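Side-chain contacts in peptidase S15/CocE/NonD (Thaumarchaeota archaeon SCGC AB-539-E09, PDB 4PF1), which is an aminopeptidase of the S15 serine peptidase family with an alpha/beta hydrolase fold, and probably cleaves residues from the N-terminal ends of peptides: residues Q89-D92 and T93-A96; G130-H133 and S134-T137; I141-L144 and V145-P149; G160-E163 and G164-T167. All coordinates share one frame; numbering follows the deposited sequence.

Contact 1. Residues Q89-D92 and T93-A96; sequences QMND and TTSA
Asn91 and Thr94 show how the start of a short helix can satisfy its polar groups by several routes at once. The carbonyl of Asn91 takes two full bonds. Ser95 N meets Asn91 O at 2.9 Å from nearly straight ahead, while Thr94 OG1, also 2.9 Å from Asn91 O, comes in above the carbonyl plane. A chi1 of 59° sets OG1 between the backbone N and the carbonyl carbon, folding the hydroxyl back over the preceding turn. There it also receives a weak bond, Asn91 ND2 to Thr94 OG1, 3.4 Å long, and Asn91 OD1 pairs with the hydroxyl of Tyr103. Asn91 holds the N-cap position, but a water serves Thr94 N, accepting from it at 3.0 Å and donating to Met90 O at 2.7 Å and to Thr93 OG1. Gln357 is a further partner of Thr93 OG1. Thr93 N makes a weak bond to Asp92 OD1. Ala96 N closes the next helical turn on Asp92 O at 3.0 Å, and Asp92 OD2 forms a salt bridge to Arg352 of helix 347-365. The chemistry implies a helix start held by water and hydroxyl bonds, with a weak carboxylate bond beside them, and no capping bond from Asn91.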
ATOM      1  N   GLN A  89     -22.775 -10.415   3.403  1.00 10.79           N
ATOM      2  CA  GLN A  89     -22.489  -9.956   4.773  1.00 10.83           C
ATOM      3  C   GLN A  89     -23.760  -9.487   5.500  1.00 14.39           C
ATOM      4  O   GLN A  89     -23.834  -9.599   6.718  1.00 14.13           O
ATOM      5  CB  GLN A  89     -21.430  -8.840   4.768  1.00 12.07           C
ATOM      6  CG  GLN A  89     -20.018  -9.350   4.496  1.00 21.10           C
ATOM      7  CD  GLN A  89     -19.142  -8.302   3.861  1.00 34.67           C
ATOM      8  OE1 GLN A  89     -19.305  -7.944   2.686  1.00 26.31           O
ATOM      9  NE2 GLN A  89     -18.168  -7.809   4.613  1.00 27.39           N
ATOM     10  N   MET A  90     -24.769  -9.018   4.744  1.00 10.95           N
ATOM     11  CA  MET A  90     -26.067  -8.591   5.272  1.00 11.14           C
ATOM     12  C   MET A  90     -26.736  -9.711   6.085  1.00 15.16           C
ATOM     13  O   MET A  90     -27.369  -9.431   7.101  1.00 14.86           O
ATOM     14  CB  MET A  90     -26.982  -8.156   4.113  1.00 13.58           C
ATOM     15  CG  MET A  90     -28.365  -7.681   4.556  1.00 17.44           C
ATOM     16  SD  MET A  90     -29.453  -7.265   3.169  1.00 21.57           S
ATOM     17  CE  MET A  90     -29.677  -8.872   2.430  1.00 18.71           C
ATOM     18  N   ASN A  91     -26.562 -10.974   5.649  1.00 12.67           N
ATOM     19  CA  ASN A  91     -27.165 -12.147   6.285  1.00 13.30           C
ATOM     20  C   ASN A  91     -26.269 -12.797   7.368  1.00 18.29           C
ATOM     21  O   ASN A  91     -26.558 -13.924   7.777  1.00 18.64           O
ATOM     22  CB  ASN A  91     -27.522 -13.196   5.222  1.00 12.79           C
ATOM     23  CG  ASN A  91     -28.626 -12.772   4.299  1.00 23.83           C
ATOM     24  OD1 ASN A  91     -28.385 -12.212   3.229  1.00 14.04           O
ATOM     25  ND2 ASN A  91     -29.864 -13.055   4.683  1.00 17.52           N
ATOM     26  N   ASP A  92     -25.213 -12.094   7.854  1.00 14.51           N
ATOM     27  CA  ASP A  92     -24.302 -12.670   8.859  1.00 14.45           C
ATOM     28  C   ASP A  92     -25.031 -13.069  10.155  1.00 19.01           C
ATOM     29  O   ASP A  92     -24.862 -14.199  10.619  1.00 18.83           O
ATOM     30  CB  ASP A  92     -23.097 -11.744   9.168  1.00 15.98           C
ATOM     31  CG  ASP A  92     -23.395 -10.289   9.536  1.00 25.76           C
ATOM     32  OD1 ASP A  92     -24.590  -9.937   9.683  1.00 26.49           O
ATOM     33  OD2 ASP A  92     -22.437  -9.493   9.611  1.00 30.65           O
ATOM     34  N   THR A  93     -25.882 -12.179  10.699  1.00 15.75           N
ATOM     35  CA  THR A  93     -26.608 -12.463  11.942  1.00 15.95           C
ATOM     36  C   THR A  93     -27.697 -13.538  11.735  1.00 19.80           C
ATOM     37  O   THR A  93     -27.905 -14.353  12.634  1.00 19.53           O
ATOM     38  CB  THR A  93     -27.178 -11.182  12.561  1.00 22.23           C
ATOM     39  OG1 THR A  93     -28.198 -10.650  11.717  1.00 21.91           O
ATOM     40  CG2 THR A  93     -26.115 -10.138  12.819  1.00 19.65           C
ATOM     41  N   THR A  94     -28.364 -13.562  10.552  1.00 16.33           N
ATOM     42  CA  THR A  94     -29.415 -14.558  10.259  1.00 16.45           C
ATOM     43  C   THR A  94     -28.806 -15.946  10.044  1.00 20.73           C
ATOM     44  O   THR A  94     -29.428 -16.945  10.405  1.00 21.18           O
ATOM     45  CB  THR A  94     -30.275 -14.146   9.054  1.00 22.46           C
ATOM     46  OG1 THR A  94     -29.450 -14.002   7.901  1.00 20.50           O
ATOM     47  CG2 THR A  94     -31.078 -12.878   9.307  1.00 21.80           C
ATOM     48  N   SER A  95     -27.592 -16.006   9.447  1.00 16.70           N
ATOM     49  CA  SER A  95     -26.865 -17.258   9.230  1.00 16.60           C
ATOM     50  C   SER A  95     -26.376 -17.827  10.562  1.00 20.33           C
ATOM     51  O   SER A  95     -26.484 -19.036  10.780  1.00 20.53           O
ATOM     52  CB  SER A  95     -25.688 -17.044   8.281  1.00 20.05           C
ATOM     53  OG  SER A  95     -24.931 -18.233   8.129  1.00 30.35           O
ATOM     54  N   ALA A  96     -25.858 -16.952  11.461  1.00 15.92           N
ATOM     55  CA  ALA A  96     -25.378 -17.348  12.792  1.00 16.15           C
ATOM     56  C   ALA A  96     -26.538 -17.845  13.670  1.00 20.41           C
ATOM     57  O   ALA A  96     -26.349 -18.766  14.468  1.00 19.77           O
ATOM     58  CB  ALA A  96     -24.671 -16.182  13.466  1.00 16.68           C
TER
HETATM   59  O   HOH W   1     -28.245 -10.947   9.142  1.00 26.49           O

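Contact 2. Residues G130-H133 and S134-T137; sequences GTDH and STDT
The carboxylate of Asp132 is gripped through OD1 by Ser134 and Thr135, whose donors arrive from opposite faces of its plane. Ser134 OG makes a short bond of 2.5 Å to Asp132 OD1 on the syn side, 23° out of the plane. Thr135 N reaches Asp132 OD1 at 3.1 Å, nearly along the C-O axis, and Ser134 N adds a weak third bond. The other oxygen, OD2, accepts from Thr123 N in a loop. The second flat group, the His133 imidazole, packs against Thr166 and Met169 of helix 162-169, its ND1 hydrogen-bonded to Arg66.

Asp132 is the N-cap of helix 133-147, and the exchange is reciprocal: Asp132 N donates to Thr135 OG1 over 3.1 Å, almost straight at 169°, which completes a capping box. With chi1 at 76°, Thr135 directs OG1 back at that N-H, leaving its CG2 3.4 Å from Asp132 OD1. Further along, His133 O accepts both Thr137 OG1 (2.6 Å) and Thr137 N (2.9 Å), again from opposite faces of the carbonyl plane. Asp136 N bonds to Asp132 O, and the carboxylate of Asp136 forms a salt bridge with Arg107. A buried acid placed at the positive end of a helix and holding several donors through one oxygen is probably stabilised as the anion, and in return it supplies partners for amides that lack a preceding turn.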
ATOM      1  N   GLY A 130     -50.922  -8.247 -15.156  1.00 22.13           N
ATOM      2  CA  GLY A 130     -51.732  -9.031 -14.232  1.00 22.08           C
ATOM      3  C   GLY A 130     -50.994  -9.407 -12.961  1.00 25.25           C
ATOM      4  O   GLY A 130     -51.623  -9.720 -11.948  1.00 25.66           O
ATOM      5  N   THR A 131     -49.647  -9.379 -13.005  1.00 20.38           N
ATOM      6  CA  THR A 131     -48.789  -9.700 -11.856  1.00 19.21           C
ATOM      7  C   THR A 131     -47.840  -8.544 -11.545  1.00 22.19           C
ATOM      8  O   THR A 131     -47.580  -7.703 -12.406  1.00 21.92           O
ATOM      9  CB  THR A 131     -47.975 -10.993 -12.110  1.00 26.05           C
ATOM     10  OG1 THR A 131     -47.092 -10.792 -13.217  1.00 25.06           O
ATOM     11  CG2 THR A 131     -48.860 -12.228 -12.330  1.00 23.17           C
ATOM     12  N   ASP A 132     -47.322  -8.509 -10.310  1.00 17.86           N
ATOM     13  CA  ASP A 132     -46.331  -7.531  -9.863  1.00 16.99           C
ATOM     14  C   ASP A 132     -45.452  -8.170  -8.783  1.00 21.49           C
ATOM     15  O   ASP A 132     -45.622  -9.359  -8.489  1.00 21.65           O
ATOM     16  CB  ASP A 132     -46.990  -6.213  -9.386  1.00 18.60           C
ATOM     17  CG  ASP A 132     -48.099  -6.357  -8.362  1.00 26.63           C
ATOM     18  OD1 ASP A 132     -47.881  -7.042  -7.346  1.00 26.46           O
ATOM     19  OD2 ASP A 132     -49.151  -5.711  -8.536  1.00 32.85           O
ATOM     20  N   HIS A 133     -44.503  -7.407  -8.210  1.00 18.11           N
ATOM     21  CA  HIS A 133     -43.594  -7.937  -7.187  1.00 17.61           C
ATOM     22  C   HIS A 133     -44.341  -8.428  -5.943  1.00 21.67           C
ATOM     23  O   HIS A 133     -43.909  -9.407  -5.346  1.00 21.82           O
ATOM     24  CB  HIS A 133     -42.534  -6.905  -6.793  1.00 17.71           C
ATOM     25  CG  HIS A 133     -41.423  -6.776  -7.788  1.00 20.85           C
ATOM     26  ND1 HIS A 133     -40.409  -7.713  -7.862  1.00 22.38           N
ATOM     27  CD2 HIS A 133     -41.194  -5.810  -8.707  1.00 22.64           C
ATOM     28  CE1 HIS A 133     -39.603  -7.294  -8.823  1.00 21.70           C
ATOM     29  NE2 HIS A 133     -40.033  -6.152  -9.359  1.00 22.16           N
ATOM     30  N   SER A 134     -45.470  -7.777  -5.572  1.00 17.65           N
ATOM     31  CA  SER A 134     -46.256  -8.174  -4.398  1.00 17.57           C
ATOM     32  C   SER A 134     -47.006  -9.502  -4.619  1.00 20.74           C
ATOM     33  O   SER A 134     -47.085 -10.304  -3.690  1.00 20.82           O
ATOM     34  CB  SER A 134     -47.232  -7.071  -3.988  1.00 21.47           C
ATOM     35  OG  SER A 134     -48.325  -6.946  -4.879  1.00 31.12           O
ATOM     36  N   THR A 135     -47.548  -9.737  -5.836  1.00 16.44           N
ATOM     37  CA  THR A 135     -48.267 -10.986  -6.138  1.00 16.00           C
ATOM     38  C   THR A 135     -47.271 -12.129  -6.262  1.00 17.86           C
ATOM     39  O   THR A 135     -47.549 -13.235  -5.789  1.00 17.02           O
ATOM     40  CB  THR A 135     -49.159 -10.865  -7.393  1.00 22.28           C
ATOM     41  OG1 THR A 135     -48.362 -10.913  -8.578  1.00 21.40           O
ATOM     42  CG2 THR A 135     -50.022  -9.622  -7.381  1.00 20.81           C
ATOM     43  N   ASP A 136     -46.104 -11.859  -6.889  1.00 13.93           N
ATOM     44  CA  ASP A 136     -45.024 -12.835  -7.035  1.00 13.82           C
ATOM     45  C   ASP A 136     -44.468 -13.218  -5.655  1.00 17.91           C
ATOM     46  O   ASP A 136     -44.221 -14.401  -5.406  1.00 17.33           O
ATOM     47  CB  ASP A 136     -43.905 -12.291  -7.950  1.00 15.30           C
ATOM     48  CG  ASP A 136     -44.206 -12.367  -9.447  1.00 23.47           C
ATOM     49  OD1 ASP A 136     -45.240 -12.972  -9.822  1.00 23.02           O
ATOM     50  OD2 ASP A 136     -43.393 -11.850 -10.242  1.00 27.50           O
ATOM     51  N   THR A 137     -44.347 -12.226  -4.739  1.00 14.67           N
ATOM     52  CA  THR A 137     -43.892 -12.437  -3.356  1.00 14.55           C
ATOM     53  C   THR A 137     -44.883 -13.330  -2.607  1.00 19.30           C
ATOM     54  O   THR A 137     -44.454 -14.255  -1.913  1.00 18.59           O
ATOM     55  CB  THR A 137     -43.716 -11.095  -2.634  1.00 20.02           C
ATOM     56  OG1 THR A 137     -42.696 -10.347  -3.288  1.00 18.70           O
ATOM     57  CG2 THR A 137     -43.367 -11.260  -1.163  1.00 16.87           C
TER

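Contact 3. Residues I141-L144 and V145-P149; sequences IDWL and VKNIP
The C-terminal end of helix 133-147, one of the helices flanking the central sheet, is finished by Asn147 lying flat on the indole of Trp143. The amide and ring planes are only 19° apart. ND2 sits 3.2 Å above the indole plane, over its pyrrole part, while Asn147 CB makes a CH-pi contact with the six-membered ring, 3.6 Å from its centroid and almost on the ring normal. What holds the amide flat is a bond from Asn147 ND2 to Trp143 O, 2.8 Å long, with the carbonyl oxygen in the amide plane. Asn147 N shares that same acceptor, so Trp143 O receives two bonds from one residue.

A second pair lies one helical turn apart. Lys146 NZ approaches the carboxylate of Asp142 from above its plane and forms a salt bridge to OD1 at 3.0 Å. The lysine chain runs extended and then bends at its last torsion (chi4 80°), which turns the ammonium group onto the acid; His175 NE2 is a further partner of Asp142 OD1. Beyond the last turn, Ile148 N bonds to Leu144 O at 3.0 Å, and Ile148 CD1 meets Trp143 CZ3 at 4.1 Å. Trp143, Leu144 and Ile148 all touch Ile51 of strand 46-54, with polar partners elsewhere on the helix, a pattern typical of an amphipathic helix packed on the sheet of an alpha/beta hydrolase.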
ATOM      1  N   ILE A 141     -43.858 -16.855  -0.959  1.00 14.78           N
ATOM      2  CA  ILE A 141     -43.965 -17.119   0.485  1.00 14.72           C
ATOM      3  C   ILE A 141     -44.884 -18.331   0.739  1.00 18.55           C
ATOM      4  O   ILE A 141     -44.553 -19.177   1.575  1.00 18.08           O
ATOM      5  CB  ILE A 141     -44.424 -15.859   1.287  1.00 17.90           C
ATOM      6  CG1 ILE A 141     -43.367 -14.729   1.203  1.00 18.08           C
ATOM      7  CG2 ILE A 141     -44.721 -16.213   2.758  1.00 19.10           C
ATOM      8  CD1 ILE A 141     -43.813 -13.360   1.789  1.00 24.93           C
ATOM      9  N   ASP A 142     -46.004 -18.428  -0.007  1.00 15.82           N
ATOM     10  CA  ASP A 142     -46.971 -19.526   0.109  1.00 16.03           C
ATOM     11  C   ASP A 142     -46.325 -20.873  -0.199  1.00 21.18           C
ATOM     12  O   ASP A 142     -46.553 -21.835   0.533  1.00 21.18           O
ATOM     13  CB  ASP A 142     -48.179 -19.297  -0.806  1.00 17.70           C
ATOM     14  CG  ASP A 142     -49.400 -20.091  -0.385  1.00 22.98           C
ATOM     15  OD1 ASP A 142     -49.986 -19.764   0.677  1.00 21.61           O
ATOM     16  OD2 ASP A 142     -49.767 -21.040  -1.110  1.00 26.06           O
ATOM     17  N   TRP A 143     -45.504 -20.938  -1.268  1.00 18.37           N
ATOM     18  CA  TRP A 143     -44.787 -22.158  -1.635  1.00 18.39           C
ATOM     19  C   TRP A 143     -43.741 -22.515  -0.569  1.00 21.05           C
ATOM     20  O   TRP A 143     -43.643 -23.677  -0.184  1.00 20.87           O
ATOM     21  CB  TRP A 143     -44.112 -22.009  -3.007  1.00 17.00           C
ATOM     22  CG  TRP A 143     -43.562 -23.299  -3.550  1.00 18.22           C
ATOM     23  CD1 TRP A 143     -44.175 -24.148  -4.422  1.00 21.63           C
ATOM     24  CD2 TRP A 143     -42.295 -23.897  -3.230  1.00 17.77           C
ATOM     25  NE1 TRP A 143     -43.368 -25.235  -4.673  1.00 21.16           N
ATOM     26  CE2 TRP A 143     -42.212 -25.112  -3.944  1.00 22.18           C
ATOM     27  CE3 TRP A 143     -41.224 -23.529  -2.394  1.00 18.54           C
ATOM     28  CZ2 TRP A 143     -41.095 -25.952  -3.867  1.00 21.56           C
ATOM     29  CZ3 TRP A 143     -40.125 -24.370  -2.306  1.00 20.07           C
ATOM     30  CH2 TRP A 143     -40.069 -25.567  -3.031  1.00 21.16           C
ATOM     31  N   LEU A 144     -42.947 -21.519  -0.119  1.00 16.67           N
ATOM     32  CA  LEU A 144     -41.869 -21.708   0.857  1.00 16.15           C
ATOM     33  C   LEU A 144     -42.363 -22.314   2.180  1.00 21.25           C
ATOM     34  O   LEU A 144     -41.821 -23.332   2.606  1.00 21.57           O
ATOM     35  CB  LEU A 144     -41.127 -20.385   1.131  1.00 15.46           C
ATOM     36  CG  LEU A 144     -40.189 -19.878   0.025  1.00 19.35           C
ATOM     37  CD1 LEU A 144     -39.810 -18.427   0.261  1.00 18.92           C
ATOM     38  CD2 LEU A 144     -38.939 -20.744  -0.092  1.00 21.29           C
ATOM     39  N   VAL A 145     -43.398 -21.713   2.814  1.00 17.58           N
ATOM     40  CA  VAL A 145     -43.927 -22.190   4.105  1.00 17.58           C
ATOM     41  C   VAL A 145     -44.632 -23.567   3.977  1.00 21.95           C
ATOM     42  O   VAL A 145     -44.738 -24.284   4.974  1.00 21.65           O
ATOM     43  CB  VAL A 145     -44.843 -21.150   4.814  1.00 21.45           C
ATOM     44  CG1 VAL A 145     -44.063 -19.896   5.192  1.00 20.69           C
ATOM     45  CG2 VAL A 145     -46.076 -20.804   3.972  1.00 21.45           C
ATOM     46  N   LYS A 146     -45.094 -23.927   2.759  1.00 18.84           N
ATOM     47  CA  LYS A 146     -45.770 -25.204   2.502  1.00 19.30           C
ATOM     48  C   LYS A 146     -44.795 -26.320   2.110  1.00 24.04           C
ATOM     49  O   LYS A 146     -45.106 -27.491   2.334  1.00 24.05           O
ATOM     50  CB  LYS A 146     -46.820 -25.050   1.386  1.00 21.78           C
ATOM     51  CG  LYS A 146     -48.157 -24.483   1.845  1.00 29.14           C
ATOM     52  CD  LYS A 146     -49.067 -24.220   0.649  1.00 36.87           C
ATOM     53  CE  LYS A 146     -50.499 -23.950   1.046  1.00 48.23           C
ATOM     54  NZ  LYS A 146     -50.699 -22.550   1.496  1.00 55.90           N
ATOM     55  N   ASN A 147     -43.642 -25.978   1.496  1.00 21.26           N
ATOM     56  CA  ASN A 147     -42.723 -27.000   0.981  1.00 21.62           C
ATOM     57  C   ASN A 147     -41.382 -27.101   1.724  1.00 26.04           C
ATOM     58  O   ASN A 147     -40.615 -28.026   1.441  1.00 25.13           O
ATOM     59  CB  ASN A 147     -42.486 -26.796  -0.510  1.00 21.43           C
ATOM     60  CG  ASN A 147     -43.737 -26.999  -1.320  1.00 37.52           C
ATOM     61  OD1 ASN A 147     -44.069 -28.115  -1.722  1.00 34.91           O
ATOM     62  ND2 ASN A 147     -44.502 -25.933  -1.509  1.00 24.09           N
ATOM     63  N   ILE A 148     -41.101 -26.192   2.678  1.00 23.68           N
ATOM     64  CA  ILE A 148     -39.872 -26.285   3.475  1.00 23.61           C
ATOM     65  C   ILE A 148     -40.271 -26.729   4.893  1.00 28.36           C
ATOM     66  O   ILE A 148     -40.828 -25.932   5.654  1.00 28.63           O
ATOM     67  CB  ILE A 148     -39.016 -24.978   3.454  1.00 26.22           C
ATOM     68  CG1 ILE A 148     -38.716 -24.488   2.000  1.00 26.56           C
ATOM     69  CG2 ILE A 148     -37.731 -25.131   4.282  1.00 26.28           C
ATOM     70  CD1 ILE A 148     -38.011 -25.528   1.006  1.00 34.92           C
ATOM     71  N   PRO A 149     -40.062 -28.027   5.234  1.00 25.11           N
ATOM     72  CA  PRO A 149     -40.528 -28.529   6.542  1.00 25.05           C
ATOM     73  C   PRO A 149     -39.709 -28.053   7.744  1.00 27.84           C
ATOM     74  O   PRO A 149     -40.206 -28.108   8.871  1.00 27.57           O
ATOM     75  CB  PRO A 149     -40.428 -30.047   6.389  1.00 27.24           C
ATOM     76  CG  PRO A 149     -39.376 -30.260   5.365  1.00 31.46           C
ATOM     77  CD  PRO A 149     -39.472 -29.109   4.415  1.00 26.79           C
TER

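Contact 4. Residues G160-E163 and G164-T167; sequences GSYE and GYTT
Gly164, Tyr162 and Glu163 carry most of this contact, Gly164 against the residues before it, Tyr162 and Glu163 against the turn that follows. Ser161 O accepts a full bond from Tyr165 N at 2.9 Å and a weak one from Gly164 N; with no side chain, Gly164 lets the turn close tightly against Ser161 O and Gly160 C. Tyr162 presents the face of its ring to the edge of Tyr165 in a T-shaped pair, centroids 5.9 Å apart and planes at 70°, while Thr166 CG2 meets the edge of the same ring at CD1, 4.0 Å away. A chi1 of -156°, CG anti to the backbone N, brings the Tyr162 ring forward to Tyr165 and Thr166. Its hydroxyl bonds to Asn119 N. Glu163 contributes its carbonyl, which takes both Thr167 OG1 at 2.7 Å and Thr167 N at 3.2 Å; its carboxylate turns to Arg74 and Thr67. Ser161 (phi 61°) fits a nucleophile elbow; its OG is bonded to His328 NE2, consistent with a catalytic serine, and to a glycerol probably from crystallisation. The turn joins strand 154-160 to helix 162-169 in a beta-alpha-beta unit completed by strand 178-184, against which Thr167 rests.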
ATOM      1  N   GLY A 160     -31.157  -4.447   0.394  1.00 12.99           N
ATOM      2  CA  GLY A 160     -30.793  -3.066   0.109  1.00 13.04           C
ATOM      3  C   GLY A 160     -30.931  -2.678  -1.349  1.00 17.98           C
ATOM      4  O   GLY A 160     -30.841  -3.536  -2.232  1.00 17.33           O
ATOM      5  N   SER A 161     -31.129  -1.361  -1.609  1.00 15.54           N
ATOM      6  CA  SER A 161     -31.258  -0.772  -2.954  1.00 15.71           C
ATOM      7  C   SER A 161     -32.474  -1.370  -3.706  1.00 19.06           C
ATOM      8  O   SER A 161     -33.603  -1.216  -3.230  1.00 18.93           O
ATOM      9  CB  SER A 161     -29.963  -0.956  -3.743  1.00 19.43           C
ATOM     10  OG  SER A 161     -29.858  -0.019  -4.799  1.00 30.59           O
ATOM     11  N   TYR A 162     -32.245  -2.066  -4.853  1.00 14.88           N
ATOM     12  CA  TYR A 162     -33.307  -2.743  -5.615  1.00 14.58           C
ATOM     13  C   TYR A 162     -33.927  -3.850  -4.755  1.00 18.42           C
ATOM     14  O   TYR A 162     -35.143  -4.039  -4.777  1.00 18.95           O
ATOM     15  CB  TYR A 162     -32.746  -3.327  -6.923  1.00 15.25           C
ATOM     16  CG  TYR A 162     -33.766  -3.533  -8.027  1.00 16.26           C
ATOM     17  CD1 TYR A 162     -34.749  -4.517  -7.922  1.00 18.36           C
ATOM     18  CD2 TYR A 162     -33.671  -2.838  -9.229  1.00 16.34           C
ATOM     19  CE1 TYR A 162     -35.654  -4.752  -8.958  1.00 18.31           C
ATOM     20  CE2 TYR A 162     -34.571  -3.063 -10.270  1.00 17.13           C
ATOM     21  CZ  TYR A 162     -35.553  -4.031 -10.135  1.00 23.16           C
ATOM     22  OH  TYR A 162     -36.433  -4.265 -11.166  1.00 22.37           O
ATOM     23  N   GLU A 163     -33.089  -4.548  -3.961  1.00 14.16           N
ATOM     24  CA  GLU A 163     -33.541  -5.590  -3.034  1.00 13.81           C
ATOM     25  C   GLU A 163     -34.338  -4.963  -1.880  1.00 17.20           C
ATOM     26  O   GLU A 163     -35.148  -5.640  -1.256  1.00 17.02           O
ATOM     27  CB  GLU A 163     -32.354  -6.407  -2.502  1.00 14.69           C
ATOM     28  CG  GLU A 163     -31.632  -7.189  -3.591  1.00 20.92           C
ATOM     29  CD  GLU A 163     -30.335  -7.863  -3.183  1.00 32.00           C
ATOM     30  OE1 GLU A 163     -29.954  -7.772  -1.995  1.00 20.56           O
ATOM     31  OE2 GLU A 163     -29.698  -8.486  -4.060  1.00 26.92           O
ATOM     32  N   GLY A 164     -34.108  -3.673  -1.632  1.00 14.00           N
ATOM     33  CA  GLY A 164     -34.851  -2.893  -0.652  1.00 13.95           C
ATOM     34  C   GLY A 164     -36.207  -2.508  -1.205  1.00 17.63           C
ATOM     35  O   GLY A 164     -37.200  -2.502  -0.477  1.00 17.41           O
ATOM     36  N   TYR A 165     -36.252  -2.205  -2.520  1.00 14.42           N
ATOM     37  CA  TYR A 165     -37.479  -1.891  -3.256  1.00 14.69           C
ATOM     38  C   TYR A 165     -38.391  -3.123  -3.272  1.00 17.49           C
ATOM     39  O   TYR A 165     -39.587  -2.993  -3.025  1.00 17.18           O
ATOM     40  CB  TYR A 165     -37.144  -1.418  -4.694  1.00 16.19           C
ATOM     41  CG  TYR A 165     -38.320  -1.405  -5.649  1.00 19.53           C
ATOM     42  CD1 TYR A 165     -39.166  -0.305  -5.730  1.00 22.25           C
ATOM     43  CD2 TYR A 165     -38.558  -2.476  -6.509  1.00 20.36           C
ATOM     44  CE1 TYR A 165     -40.245  -0.285  -6.612  1.00 23.76           C
ATOM     45  CE2 TYR A 165     -39.646  -2.474  -7.383  1.00 21.73           C
ATOM     46  CZ  TYR A 165     -40.479  -1.369  -7.441  1.00 30.27           C
ATOM     47  OH  TYR A 165     -41.533  -1.337  -8.319  1.00 33.18           O
ATOM     48  N   THR A 166     -37.816  -4.323  -3.532  1.00 13.54           N
ATOM     49  CA  THR A 166     -38.595  -5.570  -3.555  1.00 13.71           C
ATOM     50  C   THR A 166     -39.091  -5.910  -2.146  1.00 18.31           C
ATOM     51  O   THR A 166     -40.192  -6.431  -2.014  1.00 18.31           O
ATOM     52  CB  THR A 166     -37.808  -6.729  -4.178  1.00 17.58           C
ATOM     53  OG1 THR A 166     -36.642  -6.988  -3.406  1.00 17.92           O
ATOM     54  CG2 THR A 166     -37.442  -6.477  -5.637  1.00 13.20           C
ATOM     55  N   THR A 167     -38.299  -5.560  -1.096  1.00 14.95           N
ATOM     56  CA  THR A 167     -38.661  -5.753   0.317  1.00 14.62           C
ATOM     57  C   THR A 167     -39.923  -4.922   0.642  1.00 17.80           C
ATOM     58  O   THR A 167     -40.834  -5.422   1.304  1.00 17.72           O
ATOM     59  CB  THR A 167     -37.461  -5.384   1.225  1.00 23.52           C
ATOM     60  OG1 THR A 167     -36.412  -6.335   1.032  1.00 21.94           O
ATOM     61  CG2 THR A 167     -37.827  -5.321   2.705  1.00 22.19           C
TER

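How the contacts relate
Contacts 1, 2 and 4 are largely buried, whereas contact 3 is partly exposed and lies farthest from the chain centre. Contacts 2 and 3 treat the two ends of helix 133-147 differently: an acid-centred capping box at one, an amide on an indole and a salt bridge at the other. Two further helix starts use other means, water and hydroxyls in contact 1 and a tight glycine turn beside the probable nucleophile in contact 4. Contacts 2 and 4 touch through the His133 side chain, whose CD2 lies 3.9 Å from Tyr165 CE2; contacts 2 and 3 follow one another along one helix. Contact 1 comes within about 4 Å of contact 4, nearest atoms, without touching it.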